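Local structure of rhusiopathiae surface protein B (Erysipelothrix rhusiopathiae, 3V10) at residues Q26-N31 and Q147-S152; D49-T54 and G113-K118; G88-T91 and H96-F99; L185-P190 and V198-T203; G238-E243 and L247-P252. The protein probably binds collagen as a cell-wall-anchored surface adhesin, and this chain is its collagen-binding region, built from two immunoglobulin-like subdomains. One frame throughout, in Å; residues are numbered along the deposited sequence.

Contact 1 (Q26-N31 and Q147-S152); sequences QPIEFN and QMITIS
The hydrophobic interior of a beta sandwich is what Ile28, Phe30, Ile149 and Ile151 fill together, in the immunoglobulin-like subdomain near the start of the chain. Strand 28-35 belongs to the large mixed sheet, and strand 150-153 to a small three-stranded sheet packed over it. The backbones are too far apart for hydrogen bonding, with Ile28 CA and Ile149 CA 9.4 Å apart, so side chains alone bridge the gap. The tightest meeting is between Phe30 and Ile149, whose side chains cross at about a right angle. Ile149 CD1 comes against the outer end of the ring, 3.6 Å from Phe30 CZ and 3.8 Å from Phe30 CE1. The extended ethyl arm of Ile149 (chi2 -178°) carries this terminal methyl away from the backbone and over to the ring. The same methyl lies 4.5 Å from Ile28 CG2, a looser touch. One step further along, the terminal methyls of two more extended isoleucine arms touch, Ile28 CD1 and Ile151 CD1 being 4.2 Å apart. Branched side chains suit this layer, since they fill the space close to the backbone and still send one arm across. Val15 touches both Phe30 and Ile149, while Tyr121 packs on both Ile28 and Ile151, so neighbouring strands complete the apolar surroundings. Along residues 28-31, Ile28 and Phe30 face inward, alternating with the polar Glu29 and Asn31. The result is the apolar layer between two facing sheets that is typical of an immunoglobulin-type sandwich.

Contact 2 (D49-T54 and G113-K118); sequences DFFDLT and GTINLK
This is apolar packing across the core of the first immunoglobulin-like subdomain: Phe51 and Leu53 of strand 50-54 reach over to Ile115 and Leu117 of strand 112-123. Both strands belong to one curled mixed sheet, yet at this point they face each other, with Leu53 CA and Leu117 CA 9.7 Å apart and no hydrogen bond between the segments. Each strand sends alternate residues inward, and all four are bulky and apolar, as a buried interior requires. Leu53 and Leu117 meet only loosely, Leu53 CD1 lying 4.4 Å from Leu117 CD2. The ring of Phe51 is held from several sides, stacked on Phe99 and edge-to-face with Phe34. Its CG sits between the backbone N and the carbonyl carbon (chi1 58°), and the ring then projects toward strand 112-123. The polar groups of the latter strand serve another purpose: Asn116 ND2 bonds Asp311 and Lys118 NZ bonds two backbone carbonyls just before strand 311-315, consistent with the C-terminal latch of the Collagen Hug model. Inside, Ile115 comes from the direction opposite to Phe51, and its CD1 touches the ring edge near the ring plane, 3.7 Å from Phe51 CZ and 3.9 Å from Phe51 CE2.

Contact 3 (G88-T91 and H96-F99); sequences GELT and HIHF
Thr91 and His98 form the hydrogen-bonded pair of an antiparallel beta hairpin, strands 85-93 and 96-101, and each satisfies both backbone polar groups of the other. Thr91 N donates to His98 O over 2.8 Å at 167°, and His98 N returns a bond to Thr91 O, also 2.8 Å, at 175°. The acceptors gain a weaker partner each from a CA-H group: Leu90 CA stands 3.3 Å from His98 O, and Ile97 CA 3.5 Å from Thr91 O. Leu90 and Phe99, the neighbouring non-hydrogen-bonded pair, direct their backbone bonds outward, to Met73 and Phe51 respectively, so the hairpin is joined to a strand on either flank. Their side chains turn to the buried face, where Leu90 CD2 touches the edge of the phenyl ring, in its plane, 3.7 Å from Phe99 CD2. With no side chain on Gly88, the far end of that ring can lie close to the strand, Phe99 CZ being 4.1 Å from Gly88 CA. On the opposite face the imidazole of His98 is hydrogen-bonded through ND1 to Asp52 OD1. The nearby carboxylate would probably favour a proton on ND1. The chemistry thus divides by face: one is apolar and buried, while the other can carry a histidine whose orientation a carboxylate helps to fix.

Contact 4 (L185-P190 and V198-T203); sequences LNINSP and VKVIDT
The flat group here is the carboxylate of Asp202, and Leu185 approaches its oxygen OD2 from close to the carboxylate plane, not over a face: the methyl CD2 of Leu185 lies 3.5 Å from Asp202 OD2, the two side chains crossing obliquely. That buried oxygen is well supplied, since Asn279 ND2 and Tyr265 OH both hydrogen-bond to it and Lys169 adds a long, weak ion pair. Such a set of partners would probably stabilise a negative charge in this buried position. With CG anti to the backbone N (chi1 -177°), Asp202 projects off its strand toward the facing sheet, which supplies Tyr265 and Lys169, while Asn279 comes from the adjoining strand 276-286. The layer is the interior of the collagen-binding subdomain, a beta sandwich of the DEv-IgG fold: strand 180-187 belongs to the five-stranded sheet and strand 198-204 to the other. Across it strands 185-187 and 198-203 run nearly antiparallel (167°), their axes 10.2 Å apart. Ile187 slides past Val198 and Val200, all beta-branched and compact enough to fill the gap: Ile187 CG2 lies 4.2 Å from Val198 CG1, and the longer arm puts Ile187 CD1 4.2 Å from Val200 CG2. Tyr167 and Ile283 pack against Val200.

Contact 5 (G238-E243 and L247-P252); sequences GTITVE and LTVMIP
Ile240 packs against Leu247 and Val249 within the beta hairpin of strands 239-243 and 246-251, at the margin of the six-stranded sheet of the collagen-binding subdomain. Ile240 CB sits 3.9 Å from the carbonyl oxygen Thr248 O. At CB the chain forks. The CG2 branch stays near that carbonyl and brushes Leu247 CD2, with Ile240 CG2 4.4 Å from it. The other branch, CG1, lies alongside Val249, with Ile240 CG1 and Val249 CG2 4.1 Å apart, since the two side chains point the same way. Extended onward (chi2 177°), the arm ends with Ile240 CD1 4.5 Å from Val249 CG2. Phe233 of helix 230-236 and Val217 also touch this side chain, so a branched aliphatic residue suits the buried face. Beneath it, the backbone is paired in regular antiparallel fashion. Thr239 and Met250 exchange two hydrogen bonds, and Thr241 and Thr248 exchange another two, so that four N-H groups and four carbonyls are satisfied between the strands. Gly238, just past the end of the helix, brings the chain into the first of these pairs. The opposite face carries Thr241 and Thr248, side by side, short polar residues whose hydroxyls can take up a bound water. They share one, which is hydrogen-bonded to Thr241 OG1 at 2.8 Å and to Thr248 OG1 at 2.9 Å.

The five contacts fall into two groups, one per subdomain. Contacts 2 and 3 lie closest, their centres about 6 Å apart, because strands 50-54 and 96-101 are neighbours in one sheet. Contact 1 touches contact 2, where strand 28-35 runs beside strand 112-123, but stays about 8 Å from contact 3 at the nearest atoms. In the other subdomain, contacts 4 and 5 have centres about 10 Å apart and share the pairing of strands 198-204 and 246-251. Between the groups, the centres of contacts 2 and 4 are about 42 Å apart. In the Collagen Hug model, collagen is held between two such subdomains; contacts 1 to 3 lie within one of them and contacts 4 and 5 within the other.

Contact 1 (Q26-N31 and Q147-S152)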
# COMPACT_ATOMS: atom_id res chain seq x y z
N GLN A 26 1.19 -4.94 -0.55
CA GLN A 26 0.23 -4.41 -1.50
C GLN A 26 -1.17 -4.45 -0.89
O GLN A 26 -1.44 -5.24 0.01
CB GLN A 26 0.25 -5.23 -2.80
CG GLN A 26 1.64 -5.44 -3.41
CD GLN A 26 2.23 -4.17 -4.01
OE1 GLN A 26 3.27 -4.22 -4.69
NE2 GLN A 26 1.58 -3.04 -3.77
N PRO A 27 -2.08 -3.60 -1.38
CA PRO A 27 -3.44 -3.59 -0.83
C PRO A 27 -4.24 -4.79 -1.31
O PRO A 27 -3.92 -5.40 -2.33
CB PRO A 27 -4.04 -2.30 -1.39
CG PRO A 27 -2.86 -1.48 -1.85
CD PRO A 27 -1.90 -2.52 -2.37
N ILE A 28 -5.28 -5.14 -0.55
CA ILE A 28 -6.20 -6.20 -0.95
C ILE A 28 -7.40 -5.38 -1.40
O ILE A 28 -8.00 -4.66 -0.61
CB ILE A 28 -6.58 -7.12 0.23
CG1 ILE A 28 -5.35 -7.93 0.66
CG2 ILE A 28 -7.68 -8.07 -0.17
CD1 ILE A 28 -5.59 -8.92 1.78
N GLU A 29 -7.72 -5.48 -2.69
CA GLU A 29 -8.80 -4.70 -3.28
C GLU A 29 -10.17 -5.34 -3.33
O GLU A 29 -10.32 -6.53 -3.64
CB GLU A 29 -8.43 -4.29 -4.70
CG GLU A 29 -7.13 -3.53 -4.82
CD GLU A 29 -6.64 -3.51 -6.25
OE1 GLU A 29 -7.44 -3.18 -7.15
OE2 GLU A 29 -5.45 -3.82 -6.47
N PHE A 30 -11.18 -4.53 -3.05
CA PHE A 30 -12.56 -4.97 -3.09
C PHE A 30 -13.31 -4.07 -4.05
O PHE A 30 -13.22 -2.85 -3.96
CB PHE A 30 -13.20 -4.87 -1.69
CG PHE A 30 -12.67 -5.88 -0.72
CD1 PHE A 30 -13.24 -7.15 -0.64
CD2 PHE A 30 -11.58 -5.59 0.09
CE1 PHE A 30 -12.74 -8.10 0.23
CE2 PHE A 30 -11.06 -6.54 0.96
CZ PHE A 30 -11.65 -7.80 1.04
N ASN A 31 -14.00 -4.68 -5.00
CA ASN A 31 -14.78 -3.92 -5.98
C ASN A 31 -16.25 -4.24 -5.74
O ASN A 31 -16.63 -5.41 -5.65
CB ASN A 31 -14.39 -4.31 -7.40
CG ASN A 31 -15.30 -3.70 -8.43
OD1 ASN A 31 -15.24 -2.50 -8.71
ND2 ASN A 31 -16.18 -4.52 -9.00
N GLN A 147 -16.62 -14.85 -1.20
CA GLN A 147 -15.49 -15.17 -2.07
C GLN A 147 -14.33 -15.44 -1.13
O GLN A 147 -14.16 -14.75 -0.13
CB GLN A 147 -15.19 -14.01 -3.02
CG GLN A 147 -16.17 -13.93 -4.18
CD GLN A 147 -15.78 -12.88 -5.20
OE1 GLN A 147 -14.61 -12.74 -5.55
NE2 GLN A 147 -16.77 -12.14 -5.69
N MET A 148 -13.53 -16.46 -1.45
CA MET A 148 -12.41 -16.82 -0.59
C MET A 148 -11.19 -15.92 -0.70
O MET A 148 -10.82 -15.46 -1.79
CB MET A 148 -11.97 -18.27 -0.85
CG MET A 148 -10.68 -18.70 -0.12
SD MET A 148 -10.80 -19.02 1.68
CE MET A 148 -11.16 -17.50 2.29
N ILE A 149 -10.59 -15.67 0.45
CA ILE A 149 -9.38 -14.87 0.55
C ILE A 149 -8.43 -15.75 1.36
O ILE A 149 -8.77 -16.20 2.45
CB ILE A 149 -9.62 -13.54 1.30
CG1 ILE A 149 -10.40 -12.57 0.40
CG2 ILE A 149 -8.28 -12.93 1.73
CD1 ILE A 149 -10.65 -11.21 1.03
N THR A 150 -7.26 -16.02 0.79
CA THR A 150 -6.25 -16.83 1.44
C THR A 150 -5.03 -15.97 1.69
O THR A 150 -4.46 -15.39 0.76
CB THR A 150 -5.85 -18.04 0.56
OG1 THR A 150 -5.27 -17.57 -0.67
CG2 THR A 150 -7.07 -18.89 0.24
N ILE A 151 -4.63 -15.88 2.96
CA ILE A 151 -3.49 -15.07 3.35
C ILE A 151 -2.40 -15.91 3.99
O ILE A 151 -2.65 -16.68 4.91
CB ILE A 151 -3.91 -13.98 4.37
CG1 ILE A 151 -4.88 -13.00 3.71
CG2 ILE A 151 -2.67 -13.24 4.88
CD1 ILE A 151 -5.48 -11.99 4.68
N SER A 152 -1.18 -15.76 3.48
CA SER A 152 -0.05 -16.50 4.01
C SER A 152 0.47 -15.91 5.30
O SER A 152 0.72 -14.70 5.39
CB SER A 152 1.08 -16.53 2.99
OG SER A 152 2.26 -17.04 3.58

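Contact 2 (D49-T54 and G113-K118)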
# COMPACT_ATOMS: atom_id res chain seq x y z
N ASP A 49 -30.03 7.28 3.87
CA ASP A 49 -30.05 5.83 3.68
C ASP A 49 -28.59 5.43 3.60
O ASP A 49 -27.74 6.23 3.20
CB ASP A 49 -30.79 5.44 2.40
CG ASP A 49 -32.29 5.69 2.47
OD1 ASP A 49 -32.82 5.91 3.58
OD2 ASP A 49 -32.94 5.66 1.40
N PHE A 50 -28.29 4.19 3.95
CA PHE A 50 -26.90 3.73 3.98
C PHE A 50 -26.75 2.22 3.89
O PHE A 50 -27.73 1.48 3.85
CB PHE A 50 -26.28 4.15 5.31
CG PHE A 50 -26.98 3.55 6.50
CD1 PHE A 50 -28.18 4.08 6.96
CD2 PHE A 50 -26.47 2.41 7.12
CE1 PHE A 50 -28.87 3.48 8.02
CE2 PHE A 50 -27.15 1.80 8.18
CZ PHE A 50 -28.35 2.34 8.63
N PHE A 51 -25.49 1.79 3.85
CA PHE A 51 -25.14 0.38 3.89
C PHE A 51 -23.74 0.30 4.47
O PHE A 51 -22.96 1.25 4.35
CB PHE A 51 -25.24 -0.34 2.53
CG PHE A 51 -24.39 0.24 1.44
CD1 PHE A 51 -24.95 1.08 0.49
CD2 PHE A 51 -23.06 -0.14 1.29
CE1 PHE A 51 -24.20 1.54 -0.60
CE2 PHE A 51 -22.30 0.31 0.21
CZ PHE A 51 -22.87 1.15 -0.73
N ASP A 52 -23.45 -0.81 5.11
CA ASP A 52 -22.17 -1.00 5.75
C ASP A 52 -21.38 -2.17 5.21
O ASP A 52 -21.92 -3.24 4.95
CB ASP A 52 -22.37 -1.18 7.25
CG ASP A 52 -22.94 0.05 7.91
OD1 ASP A 52 -22.24 1.09 7.91
OD2 ASP A 52 -24.08 -0.00 8.41
N LEU A 53 -20.07 -1.95 5.07
CA LEU A 53 -19.17 -2.99 4.59
C LEU A 53 -18.33 -3.43 5.79
O LEU A 53 -17.92 -2.60 6.61
CB LEU A 53 -18.27 -2.43 3.49
CG LEU A 53 -19.01 -1.80 2.30
CD1 LEU A 53 -18.00 -1.25 1.29
CD2 LEU A 53 -19.90 -2.83 1.65
N THR A 54 -18.08 -4.73 5.90
CA THR A 54 -17.29 -5.26 7.00
C THR A 54 -16.17 -6.14 6.48
O THR A 54 -16.41 -7.25 6.02
CB THR A 54 -18.15 -6.08 7.96
OG1 THR A 54 -19.27 -5.30 8.40
CG2 THR A 54 -17.34 -6.51 9.18
N GLY A 113 -23.88 2.91 -8.89
CA GLY A 113 -22.60 3.34 -8.35
C GLY A 113 -21.62 2.20 -8.16
O GLY A 113 -21.99 1.02 -8.20
N THR A 114 -20.36 2.57 -7.96
CA THR A 114 -19.29 1.61 -7.80
C THR A 114 -18.37 2.06 -6.67
O THR A 114 -18.18 3.26 -6.45
CB THR A 114 -18.47 1.50 -9.10
OG1 THR A 114 -19.35 1.47 -10.23
CG2 THR A 114 -17.64 0.22 -9.09
N ILE A 115 -17.82 1.10 -5.95
CA ILE A 115 -16.90 1.41 -4.87
C ILE A 115 -15.69 0.50 -5.01
O ILE A 115 -15.84 -0.71 -5.13
CB ILE A 115 -17.53 1.15 -3.48
CG1 ILE A 115 -18.71 2.09 -3.26
CG2 ILE A 115 -16.46 1.32 -2.39
CD1 ILE A 115 -19.42 1.87 -1.94
N ASN A 116 -14.51 1.10 -5.02
CA ASN A 116 -13.28 0.33 -5.12
C ASN A 116 -12.54 0.58 -3.81
O ASN A 116 -11.87 1.60 -3.65
CB ASN A 116 -12.47 0.80 -6.33
CG ASN A 116 -13.14 0.45 -7.64
OD1 ASN A 116 -13.03 -0.67 -8.13
ND2 ASN A 116 -13.88 1.41 -8.20
N LEU A 117 -12.71 -0.35 -2.88
CA LEU A 117 -12.12 -0.25 -1.55
C LEU A 117 -10.75 -0.89 -1.45
O LEU A 117 -10.52 -1.99 -1.94
CB LEU A 117 -13.07 -0.91 -0.54
CG LEU A 117 -12.63 -1.06 0.92
CD1 LEU A 117 -12.50 0.30 1.58
CD2 LEU A 117 -13.67 -1.89 1.66
N LYS A 118 -9.83 -0.19 -0.80
CA LYS A 118 -8.47 -0.69 -0.61
C LYS A 118 -8.31 -1.06 0.85
O LYS A 118 -8.77 -0.33 1.74
CB LYS A 118 -7.46 0.40 -0.98
CG LYS A 118 -7.62 0.91 -2.40
CD LYS A 118 -7.59 -0.25 -3.39
CE LYS A 118 -7.83 0.22 -4.82
NZ LYS A 118 -6.71 1.06 -5.32

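Contact 3 (G88-T91 and H96-F99)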
# COMPACT_ATOMS: atom_id res chain seq x y z
N GLY A 88 -22.96 10.97 -2.20
CA GLY A 88 -22.73 10.08 -1.09
C GLY A 88 -21.50 10.44 -0.31
O GLY A 88 -20.74 11.33 -0.69
N GLU A 89 -21.31 9.74 0.79
CA GLU A 89 -20.17 9.97 1.66
C GLU A 89 -19.71 8.64 2.24
O GLU A 89 -20.51 7.87 2.76
CB GLU A 89 -20.57 10.93 2.77
CG GLU A 89 -19.49 11.28 3.76
CD GLU A 89 -19.97 12.33 4.74
OE1 GLU A 89 -20.33 13.44 4.28
OE2 GLU A 89 -19.98 12.06 5.96
N LEU A 90 -18.41 8.37 2.14
CA LEU A 90 -17.84 7.15 2.68
C LEU A 90 -17.06 7.47 3.94
O LEU A 90 -16.23 8.39 3.95
CB LEU A 90 -16.88 6.49 1.68
CG LEU A 90 -17.46 5.64 0.56
CD1 LEU A 90 -16.34 5.25 -0.39
CD2 LEU A 90 -18.12 4.39 1.14
N THR A 91 -17.33 6.72 5.00
CA THR A 91 -16.61 6.90 6.25
C THR A 91 -15.84 5.62 6.53
O THR A 91 -16.40 4.53 6.58
CB THR A 91 -17.58 7.19 7.42
OG1 THR A 91 -18.27 8.42 7.18
CG2 THR A 91 -16.79 7.31 8.73
N HIS A 96 -14.56 -1.47 9.39
CA HIS A 96 -15.92 -1.09 9.03
C HIS A 96 -15.94 0.13 8.12
O HIS A 96 -15.32 1.14 8.43
CB HIS A 96 -16.73 -0.76 10.29
CG HIS A 96 -16.89 -1.91 11.23
ND1 HIS A 96 -17.76 -2.95 11.00
CD2 HIS A 96 -16.30 -2.18 12.42
CE1 HIS A 96 -17.70 -3.81 12.00
NE2 HIS A 96 -16.82 -3.36 12.88
N ILE A 97 -16.65 0.03 7.00
CA ILE A 97 -16.76 1.13 6.05
C ILE A 97 -18.24 1.48 5.92
O ILE A 97 -19.06 0.61 5.63
CB ILE A 97 -16.21 0.74 4.66
CG1 ILE A 97 -14.87 0.02 4.80
CG2 ILE A 97 -16.07 1.99 3.80
CD1 ILE A 97 -13.79 0.86 5.43
N HIS A 98 -18.56 2.75 6.12
CA HIS A 98 -19.94 3.23 6.08
C HIS A 98 -20.21 4.08 4.84
O HIS A 98 -19.43 4.97 4.50
CB HIS A 98 -20.21 4.06 7.34
CG HIS A 98 -21.63 4.54 7.49
ND1 HIS A 98 -22.66 3.71 7.88
CD2 HIS A 98 -22.17 5.77 7.35
CE1 HIS A 98 -23.77 4.42 7.98
NE2 HIS A 98 -23.51 5.67 7.66
N PHE A 99 -21.31 3.79 4.15
CA PHE A 99 -21.68 4.59 3.00
C PHE A 99 -23.03 5.22 3.29
O PHE A 99 -23.95 4.52 3.72
CB PHE A 99 -21.78 3.74 1.72
CG PHE A 99 -22.31 4.51 0.53
CD1 PHE A 99 -23.67 4.71 0.36
CD2 PHE A 99 -21.43 5.06 -0.39
CE1 PHE A 99 -24.16 5.46 -0.71
CE2 PHE A 99 -21.91 5.82 -1.47
CZ PHE A 99 -23.28 6.01 -1.63

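Contact 4 (L185-P190 and V198-T203)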
# COMPACT_ATOMS: atom_id res chain seq x y z
N LEU A 185 16.14 1.14 1.17
CA LEU A 185 17.27 0.72 0.34
C LEU A 185 18.17 -0.04 1.33
O LEU A 185 18.77 0.57 2.21
CB LEU A 185 18.03 1.91 -0.25
CG LEU A 185 17.24 2.95 -1.05
CD1 LEU A 185 18.23 3.95 -1.68
CD2 LEU A 185 16.41 2.28 -2.13
N ASN A 186 18.24 -1.35 1.20
CA ASN A 186 19.05 -2.17 2.11
C ASN A 186 20.42 -2.44 1.50
O ASN A 186 20.57 -3.32 0.66
CB ASN A 186 18.31 -3.47 2.39
CG ASN A 186 16.89 -3.23 2.86
OD1 ASN A 186 16.66 -2.93 4.03
ND2 ASN A 186 15.93 -3.34 1.95
N ILE A 187 21.42 -1.70 1.97
CA ILE A 187 22.78 -1.81 1.45
C ILE A 187 23.75 -2.57 2.34
O ILE A 187 23.97 -2.21 3.50
CB ILE A 187 23.37 -0.41 1.17
CG1 ILE A 187 22.37 0.40 0.35
CG2 ILE A 187 24.70 -0.54 0.44
CD1 ILE A 187 22.75 1.86 0.17
N ASN A 188 24.33 -3.62 1.78
CA ASN A 188 25.29 -4.45 2.48
C ASN A 188 24.76 -5.12 3.74
O ASN A 188 25.32 -4.95 4.83
CB ASN A 188 26.55 -3.65 2.81
CG ASN A 188 27.73 -4.54 3.10
OD1 ASN A 188 27.63 -5.76 3.01
ND2 ASN A 188 28.87 -3.94 3.44
N SER A 189 23.68 -5.89 3.59
CA SER A 189 23.11 -6.63 4.71
C SER A 189 24.13 -7.66 5.21
O SER A 189 24.27 -7.87 6.41
CB SER A 189 21.83 -7.35 4.30
OG SER A 189 20.74 -6.46 4.16
N PRO A 190 24.85 -8.32 4.28
CA PRO A 190 25.85 -9.34 4.65
C PRO A 190 27.02 -8.78 5.45
O PRO A 190 27.76 -9.55 6.09
CB PRO A 190 26.31 -9.89 3.30
CG PRO A 190 25.12 -9.68 2.42
CD PRO A 190 24.67 -8.31 2.82
N VAL A 198 30.79 2.07 -2.98
CA VAL A 198 29.50 1.52 -3.37
C VAL A 198 28.63 2.67 -3.86
O VAL A 198 28.58 3.73 -3.23
CB VAL A 198 28.80 0.84 -2.18
CG1 VAL A 198 27.42 0.35 -2.58
CG2 VAL A 198 29.66 -0.34 -1.69
N LYS A 199 27.97 2.49 -5.00
CA LYS A 199 27.11 3.55 -5.53
C LYS A 199 25.76 3.02 -5.96
O LYS A 199 25.67 2.02 -6.67
CB LYS A 199 27.79 4.24 -6.73
CG LYS A 199 26.97 5.40 -7.30
CD LYS A 199 27.75 6.16 -8.37
CE LYS A 199 26.97 7.38 -8.86
NZ LYS A 199 27.69 8.09 -9.95
N VAL A 200 24.70 3.69 -5.52
CA VAL A 200 23.35 3.30 -5.89
C VAL A 200 22.68 4.50 -6.53
O VAL A 200 22.74 5.61 -6.00
CB VAL A 200 22.50 2.91 -4.65
CG1 VAL A 200 21.04 2.66 -5.08
CG2 VAL A 200 23.08 1.66 -4.01
N ILE A 201 22.08 4.30 -7.70
CA ILE A 201 21.36 5.38 -8.36
C ILE A 201 19.91 4.93 -8.38
O ILE A 201 19.55 3.95 -9.04
CB ILE A 201 21.87 5.63 -9.79
CG1 ILE A 201 23.34 6.06 -9.76
CG2 ILE A 201 21.04 6.74 -10.44
CD1 ILE A 201 23.92 6.37 -11.12
N ASP A 202 19.08 5.64 -7.62
CA ASP A 202 17.67 5.31 -7.50
C ASP A 202 16.82 6.30 -8.28
O ASP A 202 16.93 7.51 -8.08
CB ASP A 202 17.26 5.32 -6.03
CG ASP A 202 15.81 4.91 -5.83
OD1 ASP A 202 14.93 5.49 -6.50
OD2 ASP A 202 15.56 4.02 -5.00
N THR A 203 15.99 5.79 -9.18
CA THR A 203 15.12 6.65 -9.97
C THR A 203 13.67 6.41 -9.60
O THR A 203 13.11 5.36 -9.91
CB THR A 203 15.29 6.40 -11.48
OG1 THR A 203 16.63 6.72 -11.87
CG2 THR A 203 14.32 7.27 -12.26

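Contact 5 (G238-E243 and L247-P252)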
# COMPACT_ATOMS: atom_id res chain seq x y z
N GLY A 238 29.17 9.05 3.91
CA GLY A 238 29.16 9.13 2.46
C GLY A 238 28.42 10.33 1.94
O GLY A 238 28.41 11.38 2.57
N THR A 239 27.79 10.17 0.78
CA THR A 239 27.06 11.26 0.17
C THR A 239 25.73 10.80 -0.42
O THR A 239 25.67 9.80 -1.14
CB THR A 239 27.87 11.92 -0.98
OG1 THR A 239 29.17 12.29 -0.50
CG2 THR A 239 27.16 13.17 -1.49
N ILE A 240 24.68 11.52 -0.09
CA ILE A 240 23.36 11.23 -0.62
C ILE A 240 22.91 12.51 -1.31
O ILE A 240 22.89 13.58 -0.70
CB ILE A 240 22.36 10.87 0.49
CG1 ILE A 240 22.68 9.48 1.05
CG2 ILE A 240 20.94 10.90 -0.07
CD1 ILE A 240 21.79 9.07 2.20
N THR A 241 22.58 12.39 -2.59
CA THR A 241 22.13 13.55 -3.35
C THR A 241 20.74 13.29 -3.90
O THR A 241 20.34 12.14 -4.09
CB THR A 241 23.08 13.84 -4.53
OG1 THR A 241 23.07 12.74 -5.45
CG2 THR A 241 24.50 14.06 -4.02
N VAL A 242 19.99 14.36 -4.13
CA VAL A 242 18.66 14.25 -4.68
C VAL A 242 18.53 15.30 -5.77
O VAL A 242 18.78 16.48 -5.53
CB VAL A 242 17.56 14.50 -3.62
CG1 VAL A 242 16.18 14.42 -4.26
CG2 VAL A 242 17.66 13.49 -2.50
N GLU A 243 18.17 14.86 -6.97
CA GLU A 243 17.98 15.77 -8.08
C GLU A 243 16.74 15.27 -8.80
O GLU A 243 16.78 14.26 -9.49
CB GLU A 243 19.18 15.76 -9.03
CG GLU A 243 20.51 16.16 -8.41
CD GLU A 243 20.50 17.56 -7.79
OE1 GLU A 243 19.90 18.48 -8.38
OE2 GLU A 243 21.11 17.73 -6.71
N LEU A 247 17.69 9.83 -6.69
CA LEU A 247 18.32 9.83 -5.38
C LEU A 247 19.55 8.93 -5.50
O LEU A 247 19.44 7.76 -5.86
CB LEU A 247 17.35 9.28 -4.32
CG LEU A 247 17.79 9.28 -2.86
CD1 LEU A 247 16.56 9.16 -1.95
CD2 LEU A 247 18.75 8.12 -2.62
N THR A 248 20.72 9.50 -5.22
CA THR A 248 21.96 8.76 -5.34
C THR A 248 22.64 8.60 -3.99
O THR A 248 22.71 9.54 -3.21
CB THR A 248 22.93 9.50 -6.30
OG1 THR A 248 22.28 9.71 -7.55
CG2 THR A 248 24.21 8.68 -6.52
N VAL A 249 23.12 7.39 -3.73
CA VAL A 249 23.80 7.09 -2.48
C VAL A 249 25.20 6.61 -2.84
O VAL A 249 25.35 5.65 -3.61
CB VAL A 249 23.08 5.96 -1.70
CG1 VAL A 249 23.81 5.67 -0.39
CG2 VAL A 249 21.64 6.37 -1.42
N MET A 250 26.20 7.28 -2.30
CA MET A 250 27.59 6.92 -2.55
C MET A 250 28.27 6.65 -1.21
O MET A 250 28.21 7.47 -0.29
CB MET A 250 28.30 8.05 -3.31
CG MET A 250 27.82 8.20 -4.75
SD MET A 250 28.44 9.68 -5.62
CE MET A 250 27.06 10.77 -5.38
N ILE A 251 28.90 5.49 -1.10
CA ILE A 251 29.59 5.11 0.13
C ILE A 251 31.02 4.67 -0.13
O ILE A 251 31.27 3.68 -0.82
CB ILE A 251 28.86 3.95 0.84
CG1 ILE A 251 27.38 4.30 1.04
CG2 ILE A 251 29.51 3.68 2.20
CD1 ILE A 251 26.54 3.16 1.59
N PRO A 252 32.00 5.42 0.40
CA PRO A 252 33.41 5.08 0.19
C PRO A 252 33.73 3.69 0.74
O PRO A 252 33.16 3.26 1.73
CB PRO A 252 34.15 6.17 0.97
CG PRO A 252 33.23 7.34 0.87
CD PRO A 252 31.87 6.71 1.10
O HOH W 1 21.00 12.24 -7.21